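Legionella ubiquitin-specific protease A domain-containing protein (Legionella pneumophila subsp. pneumophila, PDB 5DGG) is of unknown function but contains a domain of the Legionella ubiquitin-specific protease A family, assigned to the clan CA peptidases, and may act as a metaeffector. Local coordinates at residues A80-P91 / L114-P125. Numbering follows the deposited sequence.
Sequences AYDLELFDPYGP and LVNIRHTGPKHP
Glu84 OE2 accepts a hydrogen bond from Thr120 OG1 at 2.7 Å on its anti lone pair, the one away from OE1, and is also hydrogen-bonded to Tyr139 OH. The other oxygen, OE1, faces Arg118 NH2 at 3.4 Å, a long salt bridge with carboxylate and guanidinium planes turned 50° apart, and also pairs with Lys143; two cationic partners would be expected to favour the ionised carboxylate. Glu84 gets there with CG anti to its backbone N (chi1 172°) and an extended chain, while Arg118 bends at chi3 and rests one guanidinium face over Thr120 CG2, offset toward the rim. Further along, Asn116 ND2 donates to Asp82 OD1 at 3.0 Å; OD1 lies in the amide plane of Asn116, the carboxylate plane being turned 81° from it. Residue-for-residue pairing from Tyr81-Val115 to Phe86-Thr120 identifies two parallel strands, joined through helix 98-108 as a beta-alpha-beta crossover, with 115-120 at the sheet edge. Their backbone bonds begin with Tyr81 N donating to Leu114 O and end with Asp87 N donating to Thr120 O at 2.9 Å. On the helix-facing side, Leu83 CD2 touches Val115 CG1 at 3.7 Å and also Ile117 CG1, the Leu83 and Ile117 side chains lying side by side. Beyond the strands, Gly121 CA passes Gly90 CA at 4.0 Å. Phe86, ending its strand, packs CE1 on Pro122 CD at 3.7 Å while its ring stacks with Tyr139.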
loop_
_atom_site.group_PDB
_atom_site.type_symbol
_atom_site.label_atom_id
_atom_site.label_comp_id
_atom_site.label_asym_id
_atom_site.label_seq_id
_atom_site.Cartn_x
_atom_site.Cartn_y
_atom_site.Cartn_z
ATOM N N ALA A 80 -9.882 9.160 16.149
ATOM C CA ALA A 80 -8.558 8.856 15.582
ATOM C C ALA A 80 -8.564 7.980 14.295
ATOM O O ALA A 80 -9.489 7.244 14.029
ATOM C CB ALA A 80 -7.629 8.272 16.647
ATOM N N TYR A 81 -7.499 8.134 13.509
ATOM C CA TYR A 81 -7.277 7.481 12.268
ATOM C C TYR A 81 -6.435 6.231 12.559
ATOM O O TYR A 81 -5.448 6.335 13.298
ATOM C CB TYR A 81 -6.453 8.398 11.391
ATOM C CG TYR A 81 -7.085 9.771 11.086
ATOM C CD1 TYR A 81 -7.806 9.972 9.926
ATOM C CD2 TYR A 81 -6.919 10.843 11.934
ATOM C CE1 TYR A 81 -8.408 11.198 9.632
ATOM C CE2 TYR A 81 -7.506 12.092 11.636
ATOM C CZ TYR A 81 -8.265 12.246 10.477
ATOM O OH TYR A 81 -8.843 13.471 10.203
ATOM N N ASP A 82 -6.809 5.088 11.981
ATOM C CA ASP A 82 -6.021 3.871 12.034
ATOM C C ASP A 82 -5.046 3.889 10.916
ATOM O O ASP A 82 -5.423 4.106 9.760
ATOM C CB ASP A 82 -6.917 2.610 11.915
ATOM C CG ASP A 82 -7.371 2.065 13.239
ATOM O OD1 ASP A 82 -7.400 2.837 14.236
ATOM O OD2 ASP A 82 -7.700 0.827 13.283
ATOM N N LEU A 83 -3.783 3.650 11.215
ATOM C CA LEU A 83 -2.762 3.657 10.228
ATOM C C LEU A 83 -2.005 2.300 10.234
ATOM O O LEU A 83 -1.251 1.992 11.182
ATOM C CB LEU A 83 -1.819 4.786 10.582
ATOM C CG LEU A 83 -0.684 5.008 9.650
ATOM C CD1 LEU A 83 -1.229 5.488 8.301
ATOM C CD2 LEU A 83 0.342 5.955 10.282
ATOM N N GLU A 84 -2.249 1.479 9.243
ATOM C CA GLU A 84 -1.557 0.188 9.138
ATOM C C GLU A 84 -0.341 0.339 8.242
ATOM O O GLU A 84 -0.453 0.839 7.111
ATOM C CB GLU A 84 -2.478 -0.878 8.554
ATOM C CG GLU A 84 -1.759 -2.173 8.250
ATOM C CD GLU A 84 -2.628 -3.291 7.667
ATOM O OE1 GLU A 84 -3.867 -3.103 7.543
ATOM O OE2 GLU A 84 -2.045 -4.343 7.271
ATOM N N LEU A 85 0.807 -0.067 8.748
ATOM C CA LEU A 85 2.060 -0.034 8.027
ATOM C C LEU A 85 2.542 -1.428 7.737
ATOM O O LEU A 85 2.880 -2.163 8.655
ATOM C CB LEU A 85 3.097 0.737 8.855
ATOM C CG LEU A 85 2.713 2.157 9.291
ATOM C CD1 LEU A 85 3.805 2.857 10.138
ATOM C CD2 LEU A 85 2.346 3.013 8.113
ATOM N N PHE A 86 2.490 -1.832 6.459
ATOM C CA PHE A 86 2.728 -3.218 6.002
ATOM C C PHE A 86 4.122 -3.338 5.388
ATOM O O PHE A 86 4.478 -2.593 4.493
ATOM C CB PHE A 86 1.671 -3.622 4.965
ATOM C CG PHE A 86 1.955 -4.899 4.243
ATOM C CD1 PHE A 86 1.676 -6.114 4.828
ATOM C CD2 PHE A 86 2.517 -4.873 2.969
ATOM C CE1 PHE A 86 1.921 -7.295 4.146
ATOM C CE2 PHE A 86 2.745 -6.036 2.285
ATOM C CZ PHE A 86 2.433 -7.259 2.874
ATOM N N ASP A 87 4.900 -4.276 5.894
ATOM C CA ASP A 87 6.183 -4.580 5.304
ATOM C C ASP A 87 6.184 -6.056 4.849
ATOM O O ASP A 87 5.932 -6.968 5.655
ATOM C CB ASP A 87 7.237 -4.327 6.365
ATOM C CG ASP A 87 8.646 -4.480 5.850
ATOM O OD1 ASP A 87 8.901 -5.363 5.013
ATOM O OD2 ASP A 87 9.525 -3.728 6.321
ATOM N N PRO A 88 6.440 -6.311 3.544
ATOM C CA PRO A 88 6.493 -7.674 3.024
ATOM C C PRO A 88 7.375 -8.633 3.846
ATOM O O PRO A 88 7.120 -9.851 3.845
ATOM C CB PRO A 88 7.077 -7.474 1.631
ATOM C CG PRO A 88 6.580 -6.129 1.239
ATOM C CD PRO A 88 6.627 -5.326 2.484
ATOM N N TYR A 89 8.372 -8.126 4.550
ATOM C CA TYR A 89 9.311 -9.029 5.291
ATOM C C TYR A 89 8.725 -9.447 6.618
ATOM O O TYR A 89 9.117 -10.462 7.177
ATOM C CB TYR A 89 10.673 -8.393 5.577
ATOM C CG TYR A 89 11.684 -8.424 4.453
ATOM C CD1 TYR A 89 11.306 -8.572 3.132
ATOM C CD2 TYR A 89 13.034 -8.249 4.727
ATOM C CE1 TYR A 89 12.242 -8.496 2.101
ATOM C CE2 TYR A 89 13.985 -8.228 3.711
ATOM C CZ TYR A 89 13.586 -8.365 2.401
ATOM O OH TYR A 89 14.528 -8.326 1.389
ATOM N N GLY A 90 7.785 -8.662 7.122
ATOM C CA GLY A 90 7.195 -8.929 8.417
ATOM C C GLY A 90 7.019 -7.618 9.145
ATOM O O GLY A 90 7.595 -6.605 8.751
ATOM N N PRO A 91 6.224 -7.617 10.228
ATOM C CA PRO A 91 5.878 -6.317 10.848
ATOM C C PRO A 91 7.033 -5.483 11.415
ATOM O O PRO A 91 6.975 -4.256 11.358
ATOM C CB PRO A 91 4.889 -6.698 11.944
ATOM C CG PRO A 91 5.151 -8.147 12.225
ATOM C CD PRO A 91 5.650 -8.765 10.941
ATOM N N LEU A 114 -3.808 11.738 17.179
ATOM C CA LEU A 114 -4.990 11.203 16.524
ATOM C C LEU A 114 -4.647 10.069 15.578
ATOM O O LEU A 114 -5.434 9.790 14.676
ATOM C CB LEU A 114 -5.705 12.283 15.703
ATOM C CG LEU A 114 -6.380 13.392 16.500
ATOM C CD1 LEU A 114 -7.011 14.382 15.539
ATOM C CD2 LEU A 114 -7.417 12.804 17.448
ATOM N N VAL A 115 -3.502 9.421 15.766
ATOM C CA VAL A 115 -3.079 8.362 14.846
ATOM C C VAL A 115 -2.828 7.074 15.650
ATOM O O VAL A 115 -2.095 7.086 16.674
ATOM C CB VAL A 115 -1.844 8.834 14.070
ATOM C CG1 VAL A 115 -1.305 7.788 13.108
ATOM C CG2 VAL A 115 -2.181 10.106 13.295
ATOM N N ASN A 116 -3.458 5.986 15.237
ATOM C CA ASN A 116 -3.222 4.656 15.848
ATOM C C ASN A 116 -2.385 3.806 14.941
ATOM O O ASN A 116 -2.899 3.292 13.957
ATOM C CB ASN A 116 -4.554 3.969 16.068
ATOM C CG ASN A 116 -5.524 4.817 16.858
ATOM O OD1 ASN A 116 -5.142 5.429 17.844
ATOM N ND2 ASN A 116 -6.822 4.782 16.480
ATOM N N ILE A 117 -1.091 3.690 15.199
ATOM C CA ILE A 117 -0.204 2.942 14.337
ATOM C C ILE A 117 -0.247 1.455 14.641
ATOM O O ILE A 117 -0.259 1.051 15.828
ATOM C CB ILE A 117 1.259 3.410 14.517
ATOM C CG1 ILE A 117 1.368 4.830 14.017
ATOM C CG2 ILE A 117 2.237 2.517 13.772
ATOM C CD1 ILE A 117 2.791 5.345 14.057
ATOM N N ARG A 118 -0.217 0.638 13.599
ATOM C CA ARG A 118 0.093 -0.785 13.797
ATOM C C ARG A 118 0.922 -1.320 12.667
ATOM O O ARG A 118 0.747 -0.889 11.511
ATOM C CB ARG A 118 -1.174 -1.569 13.977
ATOM C CG ARG A 118 -1.869 -1.966 12.734
ATOM C CD ARG A 118 -3.222 -2.561 13.091
ATOM N NE ARG A 118 -3.247 -3.944 12.749
ATOM C CZ ARG A 118 -3.844 -4.438 11.677
ATOM N NH1 ARG A 118 -3.804 -5.733 11.506
ATOM N NH2 ARG A 118 -4.514 -3.665 10.825
ATOM N N HIS A 119 1.896 -2.172 12.999
ATOM C CA HIS A 119 2.792 -2.747 11.993
ATOM C C HIS A 119 2.250 -4.089 11.562
ATOM O O HIS A 119 1.813 -4.846 12.417
ATOM C CB HIS A 119 4.173 -2.957 12.580
ATOM C CG HIS A 119 4.874 -1.692 12.915
ATOM N ND1 HIS A 119 5.921 -1.633 13.802
ATOM C CD2 HIS A 119 4.639 -0.411 12.524
ATOM C CE1 HIS A 119 6.348 -0.386 13.907
ATOM N NE2 HIS A 119 5.570 0.384 13.158
ATOM N N THR A 120 2.282 -4.403 10.269
ATOM C CA THR A 120 1.842 -5.719 9.798
ATOM C C THR A 120 2.818 -6.294 8.785
ATOM O O THR A 120 3.646 -5.597 8.213
ATOM C CB THR A 120 0.452 -5.670 9.124
ATOM O OG1 THR A 120 0.531 -4.759 8.049
ATOM C CG2 THR A 120 -0.637 -5.224 10.097
ATOM N N GLY A 121 2.709 -7.592 8.583
ATOM C CA GLY A 121 3.391 -8.290 7.476
ATOM C C GLY A 121 2.467 -9.397 6.935
ATOM O O GLY A 121 1.387 -9.589 7.426
ATOM N N PRO A 122 2.894 -10.122 5.908
ATOM C CA PRO A 122 2.060 -11.138 5.327
ATOM C C PRO A 122 2.091 -12.475 6.054
ATOM O O PRO A 122 2.982 -12.738 6.836
ATOM C CB PRO A 122 2.654 -11.316 3.906
ATOM C CG PRO A 122 4.091 -10.994 4.098
ATOM C CD PRO A 122 4.176 -9.973 5.200
ATOM N N LYS A 123 1.120 -13.310 5.742
ATOM C CA LYS A 123 1.080 -14.698 6.260
ATOM C C LYS A 123 2.295 -15.486 5.811
ATOM O O LYS A 123 2.874 -16.233 6.604
ATOM C CB LYS A 123 -0.155 -15.418 5.768
ATOM C CG LYS A 123 -1.445 -14.823 6.285
ATOM C CD LYS A 123 -2.652 -15.695 5.939
ATOM C CE LYS A 123 -3.848 -15.246 6.770
ATOM N NZ LYS A 123 -5.130 -15.548 6.087
ATOM N N HIS A 124 2.700 -15.306 4.553
ATOM C CA HIS A 124 3.791 -16.115 3.974
ATOM C C HIS A 124 4.909 -15.243 3.362
ATOM O O HIS A 124 5.103 -15.195 2.134
ATOM C CB HIS A 124 3.229 -17.106 2.927
ATOM C CG HIS A 124 1.965 -17.790 3.343
ATOM N ND1 HIS A 124 1.929 -18.826 4.245
ATOM C CD2 HIS A 124 0.683 -17.579 2.971
ATOM C CE1 HIS A 124 0.680 -19.224 4.418
ATOM N NE2 HIS A 124 -0.092 -18.498 3.635
ATOM N N PRO A 125 5.675 -14.559 4.214
ATOM C CA PRO A 125 6.714 -13.680 3.703
ATOM C C PRO A 125 7.816 -14.481 3.039
ATOM O O PRO A 125 8.060 -15.628 3.433
ATOM C CB PRO A 125 7.259 -13.016 4.957
ATOM C CG PRO A 125 6.962 -13.970 6.048
ATOM C CD PRO A 125 5.655 -14.590 5.677
#